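Local coordinates for protein Exo-poly-alpha-D-galacturonosidase (Thermotoga maritima, PDB 3JUR) that probably hydrolyses polygalacturonic acid, the backbone of pectin, as a heat-loving exopolygalacturonase of glycoside hydrolase family 28, at residues A50-S55 against H75-I80; E106-Y111 against K166-A171; D121-A126 against C198-V203; G131-S136 against V206-S211; E140-W145 against L188-V193. All blocks are in the same frame, centred on the assembly; numbering follows the deposited sequence.

Contact 1 (A50-S55 against H75-I80)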
# COMPACT_ATOMS: atom_id res chain seq x y z
N ALA D 50 -49.50 -33.56 25.69
CA ALA D 50 -49.13 -33.91 24.32
C ALA D 50 -47.78 -34.62 24.25
O ALA D 50 -47.62 -35.60 23.52
CB ALA D 50 -49.13 -32.69 23.42
N ILE D 51 -46.81 -34.12 25.02
CA ILE D 51 -45.46 -34.71 25.08
C ILE D 51 -45.51 -36.11 25.71
O ILE D 51 -44.85 -37.04 25.22
CB ILE D 51 -44.46 -33.77 25.82
CG1 ILE D 51 -44.12 -32.56 24.95
CG2 ILE D 51 -43.17 -34.52 26.21
CD1 ILE D 51 -43.35 -31.45 25.65
N GLU D 52 -46.29 -36.25 26.78
CA GLU D 52 -46.46 -37.54 27.45
C GLU D 52 -47.20 -38.56 26.58
O GLU D 52 -46.83 -39.73 26.54
CB GLU D 52 -47.14 -37.36 28.82
CG GLU D 52 -47.61 -38.65 29.52
CD GLU D 52 -46.52 -39.72 29.69
OE1 GLU D 52 -45.33 -39.36 29.82
OE2 GLU D 52 -46.88 -40.92 29.71
N GLU D 53 -48.24 -38.11 25.86
CA GLU D 53 -48.94 -38.99 24.92
C GLU D 53 -47.98 -39.52 23.85
O GLU D 53 -48.01 -40.70 23.52
CB GLU D 53 -50.14 -38.29 24.29
CG GLU D 53 -51.05 -39.19 23.43
CD GLU D 53 -51.90 -40.14 24.25
OE1 GLU D 53 -51.37 -41.12 24.80
OE2 GLU D 53 -53.13 -39.90 24.33
N LEU D 54 -47.13 -38.65 23.33
CA LEU D 54 -46.12 -39.04 22.35
C LEU D 54 -45.06 -39.95 22.94
O LEU D 54 -44.71 -40.97 22.36
CB LEU D 54 -45.45 -37.81 21.73
CG LEU D 54 -46.17 -37.12 20.57
CD1 LEU D 54 -45.59 -35.73 20.36
CD2 LEU D 54 -46.08 -37.95 19.30
N SER D 55 -44.56 -39.56 24.11
CA SER D 55 -43.54 -40.32 24.83
C SER D 55 -44.03 -41.73 25.20
O SER D 55 -43.25 -42.68 25.18
CB SER D 55 -43.13 -39.55 26.09
OG SER D 55 -42.04 -40.18 26.74
N HIS D 75 -41.10 -28.91 28.95
CA HIS D 75 -40.12 -29.95 29.23
C HIS D 75 -40.19 -31.07 28.19
O HIS D 75 -41.16 -31.82 28.13
CB HIS D 75 -40.28 -30.49 30.66
CG HIS D 75 -39.76 -29.57 31.71
ND1 HIS D 75 -39.72 -29.90 33.05
CD2 HIS D 75 -39.25 -28.31 31.62
CE1 HIS D 75 -39.22 -28.89 33.74
NE2 HIS D 75 -38.92 -27.92 32.90
N LEU D 76 -39.16 -31.14 27.35
CA LEU D 76 -39.08 -32.17 26.33
C LEU D 76 -38.62 -33.50 26.93
O LEU D 76 -38.07 -33.54 28.03
CB LEU D 76 -38.14 -31.73 25.20
CG LEU D 76 -38.57 -30.49 24.41
CD1 LEU D 76 -37.41 -29.92 23.60
CD2 LEU D 76 -39.78 -30.76 23.52
N LYS D 77 -38.90 -34.59 26.22
CA LYS D 77 -38.38 -35.90 26.60
C LYS D 77 -37.68 -36.49 25.38
O LYS D 77 -37.75 -35.91 24.30
CB LYS D 77 -39.51 -36.81 27.10
CG LYS D 77 -40.22 -36.29 28.35
CD LYS D 77 -41.29 -37.24 28.85
CE LYS D 77 -42.09 -36.59 29.97
NZ LYS D 77 -42.89 -37.59 30.73
N SER D 78 -36.99 -37.61 25.57
CA SER D 78 -36.30 -38.30 24.47
C SER D 78 -37.24 -38.64 23.30
O SER D 78 -38.40 -39.00 23.52
CB SER D 78 -35.64 -39.58 24.99
OG SER D 78 -34.46 -39.28 25.70
N ASN D 79 -36.71 -38.53 22.08
CA ASN D 79 -37.43 -38.90 20.85
C ASN D 79 -38.58 -37.98 20.47
O ASN D 79 -39.50 -38.38 19.74
CB ASN D 79 -37.90 -40.37 20.90
CG ASN D 79 -36.76 -41.33 21.13
OD1 ASN D 79 -35.76 -41.34 20.40
ND2 ASN D 79 -36.88 -42.15 22.17
N ILE D 80 -38.52 -36.74 20.95
CA ILE D 80 -39.56 -35.74 20.72
C ILE D 80 -39.08 -34.62 19.81
O ILE D 80 -38.01 -34.02 20.03
CB ILE D 80 -40.09 -35.14 22.06
CG1 ILE D 80 -40.69 -36.24 22.97
CG2 ILE D 80 -41.10 -34.01 21.82
CD1 ILE D 80 -41.89 -36.99 22.39
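Ile51 and Lys77 meet where helix 44-57 packs on the early coils of a right-handed parallel beta-helix, the fold of family 28 glycoside hydrolases. Lys77 lies in the loop between strands 68-75 and 80-84. Its CB points toward the helix, and the chain stays extended. Lys77 CG rests 4.1 Å from Ile51 CG2. One atom further, Lys77 CD lies 3.7 Å from Ser55 OG. At the tip, Lys77 NZ forms a salt bridge with Glu52 OE1 at 3.1 Å. Glu52 CB points away, but a bend at chi2 (54°) helps bring its carboxylate in. Ile80 CD1 packs 3.7 Å from Leu54 CB. Ile51 CD1 lies 4.2 Å from Leu76 CD2, and Ile51 CG2 is 4.4 Å from Ile80 CG1. With an alanine at Ile51, a gap would probably open beside Leu76 and Ile80, and Lys77 CG would lose the methyl it rests on. Ile51 and Leu54 also touch Leu62 of strand 60-64. The isoleucine ends against the loop backbone, with Ile51 CD1 3.3 Å from His75 O.

Contact 2 (E106-Y111 against K166-A171)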
# COMPACT_ATOMS: atom_id res chain seq x y z
N GLU D 106 -23.95 -18.64 34.09
CA GLU D 106 -22.62 -18.11 33.73
C GLU D 106 -21.48 -19.05 34.13
O GLU D 106 -20.51 -18.65 34.78
CB GLU D 106 -22.43 -16.68 34.26
CG GLU D 106 -23.37 -15.67 33.57
CD GLU D 106 -23.15 -14.23 34.01
OE1 GLU D 106 -22.87 -13.98 35.20
OE2 GLU D 106 -23.29 -13.33 33.15
N GLY D 107 -21.62 -20.32 33.72
CA GLY D 107 -20.57 -21.32 33.87
C GLY D 107 -20.53 -22.11 35.17
O GLY D 107 -19.64 -22.94 35.36
N ILE D 108 -21.47 -21.85 36.07
CA ILE D 108 -21.53 -22.60 37.34
C ILE D 108 -22.88 -23.33 37.49
O ILE D 108 -23.94 -22.72 37.33
CB ILE D 108 -21.24 -21.71 38.58
CG1 ILE D 108 -19.84 -21.08 38.50
CG2 ILE D 108 -21.37 -22.52 39.89
CD1 ILE D 108 -19.62 -19.90 39.43
N GLU D 109 -22.81 -24.63 37.77
CA GLU D 109 -24.00 -25.46 37.95
C GLU D 109 -24.76 -25.10 39.22
O GLU D 109 -24.17 -24.76 40.24
CB GLU D 109 -23.63 -26.94 37.99
CG GLU D 109 -23.12 -27.50 36.67
CD GLU D 109 -23.04 -29.01 36.67
OE1 GLU D 109 -23.23 -29.62 35.59
OE2 GLU D 109 -22.79 -29.59 37.75
N LEU D 110 -26.09 -25.17 39.14
CA LEU D 110 -26.96 -24.88 40.27
C LEU D 110 -28.36 -25.44 40.03
O LEU D 110 -28.67 -25.94 38.95
CB LEU D 110 -27.03 -23.36 40.52
CG LEU D 110 -27.97 -22.51 39.65
CD1 LEU D 110 -28.12 -21.13 40.24
CD2 LEU D 110 -27.49 -22.43 38.20
N TYR D 111 -29.20 -25.37 41.06
CA TYR D 111 -30.63 -25.59 40.90
C TYR D 111 -31.33 -24.24 40.92
O TYR D 111 -31.17 -23.45 41.86
CB TYR D 111 -31.17 -26.55 41.97
CG TYR D 111 -30.88 -27.99 41.62
CD1 TYR D 111 -31.87 -28.80 41.08
CD2 TYR D 111 -29.61 -28.53 41.81
CE1 TYR D 111 -31.61 -30.13 40.75
CE2 TYR D 111 -29.33 -29.84 41.48
CZ TYR D 111 -30.33 -30.64 40.95
OH TYR D 111 -30.04 -31.95 40.62
N LYS D 166 -22.71 -15.20 45.80
CA LYS D 166 -22.94 -16.40 46.61
C LYS D 166 -22.66 -17.70 45.84
O LYS D 166 -21.99 -18.59 46.36
CB LYS D 166 -24.37 -16.43 47.17
CG LYS D 166 -24.59 -15.48 48.35
CD LYS D 166 -25.87 -15.80 49.13
CE LYS D 166 -27.14 -15.43 48.36
NZ LYS D 166 -28.35 -15.62 49.21
N LEU D 167 -23.16 -17.77 44.61
CA LEU D 167 -22.95 -18.94 43.74
C LEU D 167 -21.46 -19.23 43.50
O LEU D 167 -21.04 -20.40 43.53
CB LEU D 167 -23.70 -18.76 42.41
CG LEU D 167 -23.61 -19.88 41.36
CD1 LEU D 167 -24.20 -21.18 41.87
CD2 LEU D 167 -24.28 -19.46 40.06
N LYS D 168 -20.67 -18.19 43.26
CA LYS D 168 -19.23 -18.34 43.05
C LYS D 168 -18.54 -18.88 44.30
O LYS D 168 -17.73 -19.80 44.23
CB LYS D 168 -18.59 -17.02 42.63
CG LYS D 168 -18.94 -16.58 41.20
CD LYS D 168 -18.38 -15.19 40.91
CE LYS D 168 -18.63 -14.78 39.47
NZ LYS D 168 -18.52 -13.30 39.29
N GLU D 169 -18.90 -18.32 45.45
CA GLU D 169 -18.35 -18.76 46.74
C GLU D 169 -18.67 -20.22 47.05
O GLU D 169 -17.80 -20.95 47.52
CB GLU D 169 -18.82 -17.84 47.87
CG GLU D 169 -17.85 -16.69 48.12
CD GLU D 169 -18.51 -15.48 48.76
OE1 GLU D 169 -19.25 -15.64 49.76
OE2 GLU D 169 -18.28 -14.35 48.26
N MET D 170 -19.90 -20.64 46.76
CA MET D 170 -20.31 -22.04 46.92
C MET D 170 -19.47 -22.98 46.07
O MET D 170 -19.01 -24.01 46.55
CB MET D 170 -21.79 -22.21 46.58
CG MET D 170 -22.75 -21.65 47.60
SD MET D 170 -24.42 -21.48 46.92
CE MET D 170 -25.36 -21.24 48.44
N ALA D 171 -19.26 -22.62 44.80
CA ALA D 171 -18.45 -23.43 43.90
C ALA D 171 -17.01 -23.54 44.41
O ALA D 171 -16.44 -24.63 44.40
CB ALA D 171 -18.48 -22.85 42.49
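Ile108 and Leu167 lead a buried, apolar packing of a strand on a helix. Strand 108-112 pairs with strand 103-105 in a small antiparallel sheet, and helix 161-173 covers it. The two local axes come within 9.2 Å of each other at 107°. Leu167 CG lies opposite the backbone N (chi1 -180°), which carries the branch point out to Ile108; chi2 then sets the methyls. Leu167 CD1 lies 3.7 Å from Ile108 CG2 and 3.8 Å from Leu110 CB. The Ile108 and Leu167 chains run alongside each other but point opposite ways. On its other branch, Ile108 CD1 touches the Lys168 methylene CG at 3.8 Å. Ile108 CG2 also meets Ala171 CB at 3.9 Å, one helix turn on from Leu167. Cut back to an alanine, Leu167 would probably leave Ile108 CG2 and Leu110 CB without their methyl partner. Phe105 also touches Leu110 and Leu167. Between these segments the contact is methyl and methylene packing, so shape fit probably matters more here than directional bonding.

Contact 3 (D121-A126 against C198-V203)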
# COMPACT_ATOMS: atom_id res chain seq x y z
N ASP D 121 -30.78 -34.98 30.16
CA ASP D 121 -30.39 -36.39 29.96
C ASP D 121 -31.20 -37.09 28.86
O ASP D 121 -31.48 -38.28 28.93
CB ASP D 121 -30.49 -37.17 31.29
CG ASP D 121 -29.40 -36.80 32.28
OD1 ASP D 121 -28.24 -36.62 31.86
OD2 ASP D 121 -29.71 -36.71 33.49
N CYS D 122 -31.58 -36.32 27.85
CA CYS D 122 -32.42 -36.81 26.76
C CYS D 122 -31.61 -37.16 25.52
O CYS D 122 -30.47 -36.70 25.35
CB CYS D 122 -33.49 -35.78 26.40
SG CYS D 122 -34.77 -35.54 27.66
N GLU D 123 -32.23 -37.94 24.65
CA GLU D 123 -31.61 -38.40 23.42
C GLU D 123 -32.60 -38.19 22.27
O GLU D 123 -33.81 -38.40 22.46
CB GLU D 123 -31.28 -39.87 23.57
CG GLU D 123 -30.46 -40.50 22.46
CD GLU D 123 -30.18 -41.96 22.74
OE1 GLU D 123 -31.10 -42.69 23.18
OE2 GLU D 123 -29.03 -42.39 22.52
N ASN D 124 -32.10 -37.79 21.10
CA ASN D 124 -32.92 -37.60 19.89
C ASN D 124 -34.05 -36.60 20.09
O ASN D 124 -35.23 -36.96 20.11
CB ASN D 124 -33.48 -38.94 19.37
CG ASN D 124 -32.43 -40.04 19.31
OD1 ASN D 124 -31.30 -39.81 18.88
ND2 ASN D 124 -32.81 -41.24 19.74
N VAL D 125 -33.67 -35.34 20.28
CA VAL D 125 -34.63 -34.28 20.56
C VAL D 125 -34.46 -33.17 19.52
O VAL D 125 -33.34 -32.78 19.20
CB VAL D 125 -34.47 -33.75 22.01
CG1 VAL D 125 -35.40 -32.56 22.26
CG2 VAL D 125 -34.78 -34.85 23.02
N ALA D 126 -35.58 -32.67 18.98
CA ALA D 126 -35.51 -31.66 17.92
C ALA D 126 -36.52 -30.54 18.11
O ALA D 126 -37.62 -30.75 18.62
CB ALA D 126 -35.68 -32.31 16.55
N CYS D 198 -27.37 -33.92 26.77
CA CYS D 198 -28.18 -34.57 25.75
C CYS D 198 -27.33 -35.06 24.58
O CYS D 198 -26.24 -34.56 24.34
CB CYS D 198 -29.27 -33.63 25.24
SG CYS D 198 -30.48 -33.17 26.47
N ARG D 199 -27.86 -36.04 23.86
CA ARG D 199 -27.25 -36.58 22.65
C ARG D 199 -28.23 -36.45 21.49
O ARG D 199 -29.43 -36.68 21.66
CB ARG D 199 -26.92 -38.06 22.85
CG ARG D 199 -25.43 -38.37 22.98
CD ARG D 199 -25.18 -39.85 23.29
NE ARG D 199 -25.83 -40.75 22.34
CZ ARG D 199 -25.65 -42.08 22.30
NH1 ARG D 199 -24.82 -42.68 23.15
NH2 ARG D 199 -26.30 -42.80 21.40
N ASN D 200 -27.71 -36.12 20.30
CA ASN D 200 -28.50 -36.06 19.06
C ASN D 200 -29.61 -35.02 19.14
O ASN D 200 -30.79 -35.36 19.35
CB ASN D 200 -29.09 -37.43 18.68
CG ASN D 200 -28.08 -38.56 18.78
OD1 ASN D 200 -26.88 -38.34 18.69
ND2 ASN D 200 -28.58 -39.78 18.96
N VAL D 201 -29.23 -33.77 18.97
CA VAL D 201 -30.14 -32.65 19.14
C VAL D 201 -30.13 -31.80 17.88
O VAL D 201 -29.07 -31.53 17.31
CB VAL D 201 -29.74 -31.78 20.37
CG1 VAL D 201 -30.52 -30.48 20.39
CG2 VAL D 201 -29.95 -32.56 21.67
N LEU D 202 -31.31 -31.40 17.44
CA LEU D 202 -31.46 -30.53 16.28
C LEU D 202 -32.35 -29.35 16.63
O LEU D 202 -33.41 -29.52 17.21
CB LEU D 202 -32.07 -31.32 15.11
CG LEU D 202 -32.56 -30.57 13.86
CD1 LEU D 202 -31.41 -29.87 13.14
CD2 LEU D 202 -33.27 -31.53 12.91
N VAL D 203 -31.90 -28.14 16.30
CA VAL D 203 -32.74 -26.95 16.36
C VAL D 203 -32.69 -26.29 14.99
O VAL D 203 -31.60 -25.91 14.52
CB VAL D 203 -32.28 -25.93 17.44
CG1 VAL D 203 -33.16 -24.67 17.42
CG2 VAL D 203 -32.27 -26.56 18.83
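Asn124 and Asn200 stand one above the other on adjacent coils of the parallel beta-helix, at the same corner of the chain. Asn200 ND2 donates to Asn124 OD1 at 2.7 Å with an N-H...O angle of 166°. The acceptor lies in the amide plane of Asn200. The two amides are nearly coplanar, 16° apart, and point the same way. This is an asparagine ladder: Asn124 ND2 bonds in turn to Asn79 OD1, and Asn200 OD1 takes a bond from Asn223 ND2.

Backbone bonds run in parallel register beside it. Arg199 N donates to Cys122 O at 3.1 Å, and Asn124 N to Arg199 O at 2.9 Å. Past the corner, Val125 N bonds to Asn200 O and Leu202 N to Val125 O, both at 3.0 Å.

The charged pair lies before the corner. Glu123 OE2 sits over one face of the Arg199 guanidinium, 3.0 Å from Arg199 NH2. No N-H points at it, so the attraction is of charges alone.

Sulfur and apolar contacts complete the pairing. Cys122 N makes a weak bond to Cys198 SG, and Ala126 CB packs 4.0 Å from Leu202 CB.

Strand 125-128 lies between strands 80-84 and 201-204, and strand 224-233 follows on. Phe195 of strand 193-196 touches both Val125 and Val201.

Contact 4 (G131-S136 against V206-S211)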
# COMPACT_ATOMS: atom_id res chain seq x y z
N GLY D 131 -41.85 -21.27 12.87
CA GLY D 131 -42.58 -20.42 13.80
C GLY D 131 -41.67 -19.68 14.76
O GLY D 131 -40.47 -19.61 14.55
N VAL D 132 -42.27 -19.14 15.82
CA VAL D 132 -41.56 -18.24 16.74
C VAL D 132 -41.57 -18.76 18.18
O VAL D 132 -42.60 -19.26 18.67
CB VAL D 132 -42.17 -16.81 16.68
CG1 VAL D 132 -41.46 -15.84 17.63
CG2 VAL D 132 -42.14 -16.27 15.24
N LEU D 133 -40.43 -18.64 18.84
CA LEU D 133 -40.36 -18.82 20.29
C LEU D 133 -40.18 -17.44 20.92
O LEU D 133 -39.19 -16.74 20.65
CB LEU D 133 -39.22 -19.76 20.69
CG LEU D 133 -39.12 -21.14 20.00
CD1 LEU D 133 -37.92 -21.90 20.54
CD2 LEU D 133 -40.40 -21.98 20.15
N ASP D 134 -41.16 -17.04 21.72
CA ASP D 134 -41.20 -15.69 22.29
C ASP D 134 -41.12 -15.77 23.82
O ASP D 134 -42.09 -16.13 24.49
CB ASP D 134 -42.47 -14.97 21.82
CG ASP D 134 -42.63 -13.58 22.40
OD1 ASP D 134 -41.75 -13.08 23.15
OD2 ASP D 134 -43.67 -12.96 22.10
N GLY D 135 -39.95 -15.44 24.36
CA GLY D 135 -39.68 -15.54 25.79
C GLY D 135 -40.34 -14.48 26.66
O GLY D 135 -40.30 -14.58 27.89
N SER D 136 -40.92 -13.47 26.01
CA SER D 136 -41.63 -12.36 26.66
C SER D 136 -40.80 -11.50 27.62
O SER D 136 -41.37 -10.79 28.47
CB SER D 136 -42.91 -12.86 27.37
OG SER D 136 -43.79 -13.46 26.44
N VAL D 206 -36.74 -22.12 13.39
CA VAL D 206 -37.45 -21.18 14.28
C VAL D 206 -36.79 -19.82 14.45
O VAL D 206 -35.57 -19.68 14.31
CB VAL D 206 -37.72 -21.81 15.67
CG1 VAL D 206 -38.64 -23.02 15.54
CG2 VAL D 206 -36.41 -22.18 16.37
N LYS D 207 -37.60 -18.81 14.74
CA LYS D 207 -37.13 -17.51 15.17
C LYS D 207 -37.24 -17.41 16.69
O LYS D 207 -38.22 -17.89 17.28
CB LYS D 207 -37.95 -16.39 14.51
CG LYS D 207 -37.39 -14.99 14.77
CD LYS D 207 -38.27 -13.91 14.17
CE LYS D 207 -37.61 -12.56 14.33
NZ LYS D 207 -38.43 -11.47 13.74
N ILE D 208 -36.24 -16.81 17.32
CA ILE D 208 -36.23 -16.62 18.78
C ILE D 208 -36.11 -15.15 19.16
O ILE D 208 -35.15 -14.48 18.77
CB ILE D 208 -35.08 -17.42 19.45
CG1 ILE D 208 -35.27 -18.93 19.22
CG2 ILE D 208 -35.00 -17.11 20.96
CD1 ILE D 208 -34.05 -19.75 19.54
N ILE D 209 -37.09 -14.66 19.92
CA ILE D 209 -37.21 -13.26 20.35
C ILE D 209 -37.43 -13.12 21.87
O ILE D 209 -37.86 -14.07 22.54
CB ILE D 209 -38.36 -12.51 19.60
CG1 ILE D 209 -39.73 -13.14 19.90
CG2 ILE D 209 -38.11 -12.47 18.10
CD1 ILE D 209 -40.90 -12.42 19.23
N ASN D 210 -37.13 -11.93 22.40
CA ASN D 210 -37.42 -11.56 23.78
C ASN D 210 -36.90 -12.61 24.78
O ASN D 210 -37.66 -13.12 25.62
CB ASN D 210 -38.93 -11.33 24.01
CG ASN D 210 -39.56 -10.39 22.98
OD1 ASN D 210 -39.06 -9.29 22.72
ND2 ASN D 210 -40.69 -10.80 22.43
N SER D 211 -35.62 -12.93 24.67
CA SER D 211 -35.00 -13.93 25.53
C SER D 211 -34.67 -13.35 26.91
O SER D 211 -34.18 -12.21 27.00
CB SER D 211 -33.74 -14.48 24.88
OG SER D 211 -33.07 -15.40 25.73
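Strands 132-134 and 207-209 are parallel neighbours, and Val132, Leu133 and Asp134 pair with Lys207, Ile208 and Ile209. Their local axes come within 4.8 Å of each other, 15° from parallel. Lys207 N donates to Gly131 O, and Leu133 N returns a bond to Lys207 O at 2.8 Å. Ile209 N then bonds to Leu133 O, and Gly135 N to Ile209 O.

The face with Leu133 and Ile208 is apolar. Leu133 CD1 lies 4.2 Å from Ile208 CG1, and Phe192 touches both residues. Such stacking of like residues between successive coils is characteristic of a parallel beta-helix. Strand 87-90 pairs with the other edge of strand 132-134.

On the other face, Ile209 puts CG1 between its backbone N and carbonyl carbon (chi1 62°). From there Ile209 CD1 meets Val132 CG1 at 3.8 Å and also touches Asp134 CG.

Asp134 OD1 is gripped twice. Asn210 ND2 donates to it at 2.6 Å, with an N-H...O angle of 175°. Ser136 N donates at 3.0 Å and closes an Asx turn. The two donors come from opposite faces of the carboxylate. Asp134 OD2 forms a salt bridge with Lys89. At Gly135 a beta carbon would run into Asn210 O.

Contact 5 (E140-W145 against L188-V193)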
# COMPACT_ATOMS: atom_id res chain seq x y z
N GLU D 140 -39.75 -4.86 31.76
CA GLU D 140 -40.62 -5.14 32.91
C GLU D 140 -40.52 -6.60 33.35
O GLU D 140 -40.99 -6.96 34.43
CB GLU D 140 -42.08 -4.79 32.60
CG GLU D 140 -42.28 -3.78 31.46
CD GLU D 140 -42.08 -2.34 31.89
OE1 GLU D 140 -42.77 -1.89 32.81
OE2 GLU D 140 -41.23 -1.66 31.26
N HIS D 141 -39.91 -7.44 32.51
CA HIS D 141 -39.86 -8.89 32.76
C HIS D 141 -38.48 -9.51 32.53
O HIS D 141 -37.88 -9.37 31.45
CB HIS D 141 -40.93 -9.61 31.92
CG HIS D 141 -42.31 -9.07 32.13
ND1 HIS D 141 -42.84 -8.05 31.37
CD2 HIS D 141 -43.27 -9.39 33.04
CE1 HIS D 141 -44.07 -7.78 31.78
NE2 HIS D 141 -44.35 -8.57 32.80
N TRP D 142 -37.98 -10.19 33.57
CA TRP D 142 -36.64 -10.81 33.59
C TRP D 142 -35.45 -9.84 33.55
O TRP D 142 -34.55 -9.94 34.38
CB TRP D 142 -36.48 -11.86 32.47
CG TRP D 142 -37.46 -13.00 32.50
CD1 TRP D 142 -38.44 -13.26 31.58
CD2 TRP D 142 -37.56 -14.04 33.48
NE1 TRP D 142 -39.13 -14.39 31.92
CE2 TRP D 142 -38.61 -14.89 33.09
CE3 TRP D 142 -36.86 -14.33 34.66
CZ2 TRP D 142 -38.99 -16.02 33.83
CZ3 TRP D 142 -37.23 -15.45 35.40
CH2 TRP D 142 -38.28 -16.28 34.98
N TRP D 143 -35.44 -8.92 32.58
CA TRP D 143 -34.27 -8.05 32.35
C TRP D 143 -33.88 -7.14 33.53
O TRP D 143 -32.69 -6.93 33.76
CB TRP D 143 -34.40 -7.21 31.06
CG TRP D 143 -34.39 -8.00 29.77
CD1 TRP D 143 -34.06 -9.32 29.62
CD2 TRP D 143 -34.69 -7.51 28.46
NE1 TRP D 143 -34.15 -9.68 28.29
CE2 TRP D 143 -34.54 -8.58 27.56
CE3 TRP D 143 -35.07 -6.25 27.96
CZ2 TRP D 143 -34.76 -8.45 26.18
CZ3 TRP D 143 -35.30 -6.12 26.59
CH2 TRP D 143 -35.13 -7.21 25.72
N PRO D 144 -34.87 -6.59 34.27
CA PRO D 144 -34.50 -5.81 35.46
C PRO D 144 -33.57 -6.54 36.43
O PRO D 144 -32.83 -5.89 37.17
CB PRO D 144 -35.85 -5.52 36.11
CG PRO D 144 -36.79 -5.46 34.98
CD PRO D 144 -36.32 -6.48 33.99
N TRP D 145 -33.60 -7.88 36.42
CA TRP D 145 -32.76 -8.67 37.33
C TRP D 145 -31.26 -8.48 37.10
O TRP D 145 -30.46 -8.73 38.01
CB TRP D 145 -33.15 -10.15 37.26
CG TRP D 145 -34.49 -10.46 37.88
CD1 TRP D 145 -35.44 -9.56 38.30
CD2 TRP D 145 -35.04 -11.76 38.12
NE1 TRP D 145 -36.54 -10.23 38.80
CE2 TRP D 145 -36.33 -11.58 38.70
CE3 TRP D 145 -34.58 -13.07 37.90
CZ2 TRP D 145 -37.14 -12.65 39.07
CZ3 TRP D 145 -35.40 -14.14 38.27
CH2 TRP D 145 -36.67 -13.92 38.84
N LEU D 188 -31.57 -14.92 39.64
CA LEU D 188 -30.79 -15.46 38.54
C LEU D 188 -31.72 -15.94 37.42
O LEU D 188 -32.44 -16.94 37.58
CB LEU D 188 -29.90 -16.61 39.03
CG LEU D 188 -28.97 -16.33 40.22
CD1 LEU D 188 -28.32 -17.62 40.71
CD2 LEU D 188 -27.90 -15.28 39.86
N ARG D 189 -31.72 -15.21 36.30
CA ARG D 189 -32.52 -15.55 35.12
C ARG D 189 -32.16 -16.92 34.54
O ARG D 189 -31.02 -17.36 34.66
CB ARG D 189 -32.33 -14.51 34.02
CG ARG D 189 -32.93 -13.14 34.30
CD ARG D 189 -32.32 -12.13 33.35
NE ARG D 189 -30.91 -11.87 33.67
CZ ARG D 189 -30.00 -11.45 32.79
NH1 ARG D 189 -30.32 -11.25 31.51
NH2 ARG D 189 -28.76 -11.24 33.18
N PRO D 190 -33.14 -17.61 33.93
CA PRO D 190 -32.87 -18.89 33.28
C PRO D 190 -32.48 -18.69 31.81
O PRO D 190 -32.77 -17.64 31.23
CB PRO D 190 -34.22 -19.60 33.37
CG PRO D 190 -35.22 -18.49 33.30
CD PRO D 190 -34.59 -17.31 33.98
N SER D 191 -31.82 -19.69 31.22
CA SER D 191 -31.59 -19.74 29.77
C SER D 191 -32.94 -19.89 29.05
O SER D 191 -33.94 -20.28 29.67
CB SER D 191 -30.67 -20.90 29.40
OG SER D 191 -29.34 -20.70 29.86
N PHE D 192 -32.97 -19.57 27.76
CA PHE D 192 -34.19 -19.76 26.97
C PHE D 192 -34.34 -21.25 26.60
O PHE D 192 -35.13 -21.96 27.22
CB PHE D 192 -34.17 -18.87 25.71
CG PHE D 192 -35.52 -18.67 25.07
CD1 PHE D 192 -35.87 -17.42 24.56
CD2 PHE D 192 -36.44 -19.72 24.96
CE1 PHE D 192 -37.11 -17.22 23.95
CE2 PHE D 192 -37.68 -19.53 24.35
CZ PHE D 192 -38.02 -18.27 23.84
N VAL D 193 -33.57 -21.71 25.62
CA VAL D 193 -33.59 -23.12 25.21
C VAL D 193 -32.34 -23.81 25.76
O VAL D 193 -31.22 -23.40 25.46
CB VAL D 193 -33.67 -23.27 23.66
CG1 VAL D 193 -33.69 -24.74 23.25
CG2 VAL D 193 -34.87 -22.52 23.08
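Leu188 opens the contact with its backbone, since its side chain points away. Leu188 N lies 3.9 Å from Trp145 CE3.

Arg189 follows and meets both tryptophans. Its backbone N approaches the edge of the Trp145 ring, near the ring plane. Arg189 CG touches both indoles, 4.0 Å from Trp145 CE3 and 4.1 Å from Trp142 CE3. Arg189 CD comes within 3.3 Å of Trp142 O. The chain bends at chi3 (-70°), and the guanidinium takes its bonds elsewhere. Arg189 NH1 donates to Pro236 O and Pro212 O, and NH2 to Asn237 OD1 and Gln160 OE1. This buried charge is therefore held by four acceptors, which should fix the rotation of the group.

Pro190 sits over one face of Trp142, toward the rim of the ring. Its CD makes a CH-pi contact 4.0 Å from the centroid of the six-membered ring, 29° off the normal. Between proline and indole, the nearest atoms are Pro190 CD and Trp142 CZ3, at 3.5 Å. The indoles also meet each other, with Trp142 CE3 3.9 Å above the plane of Trp145, toward the rim of that ring.

The segment 140-145 belongs to the long excursion between strand 132-134 and helix 161-173. The segment 188-193 leads from that helix back into the beta-helix at strand 193-196. Leu188 touches the helix, and Val193 rests on Leu133 of strand 132-134.

How the contacts relate
Contact 1 closes first along the chain. The other four interlock, and contact 5 is nested inside the loops closed by contacts 3 and 4. Contacts 3 and 4 join the same two neighbouring coils of the beta-helix on different faces, centres about 20 Å apart. Contact 1 touches contact 3, centres about 12 Å apart, through Ser78 and Asn79 against Glu123. The centre of contact 5 is about 14 Å from that of contact 4, and Trp143 bonds to Ser211. Contact 5 also packs on contact 2 through Leu188 and Leu110. Helix 44-57 thus packs on the early coils, and the excursion between strands 132-134 and 193-196 folds back against the beta-helix.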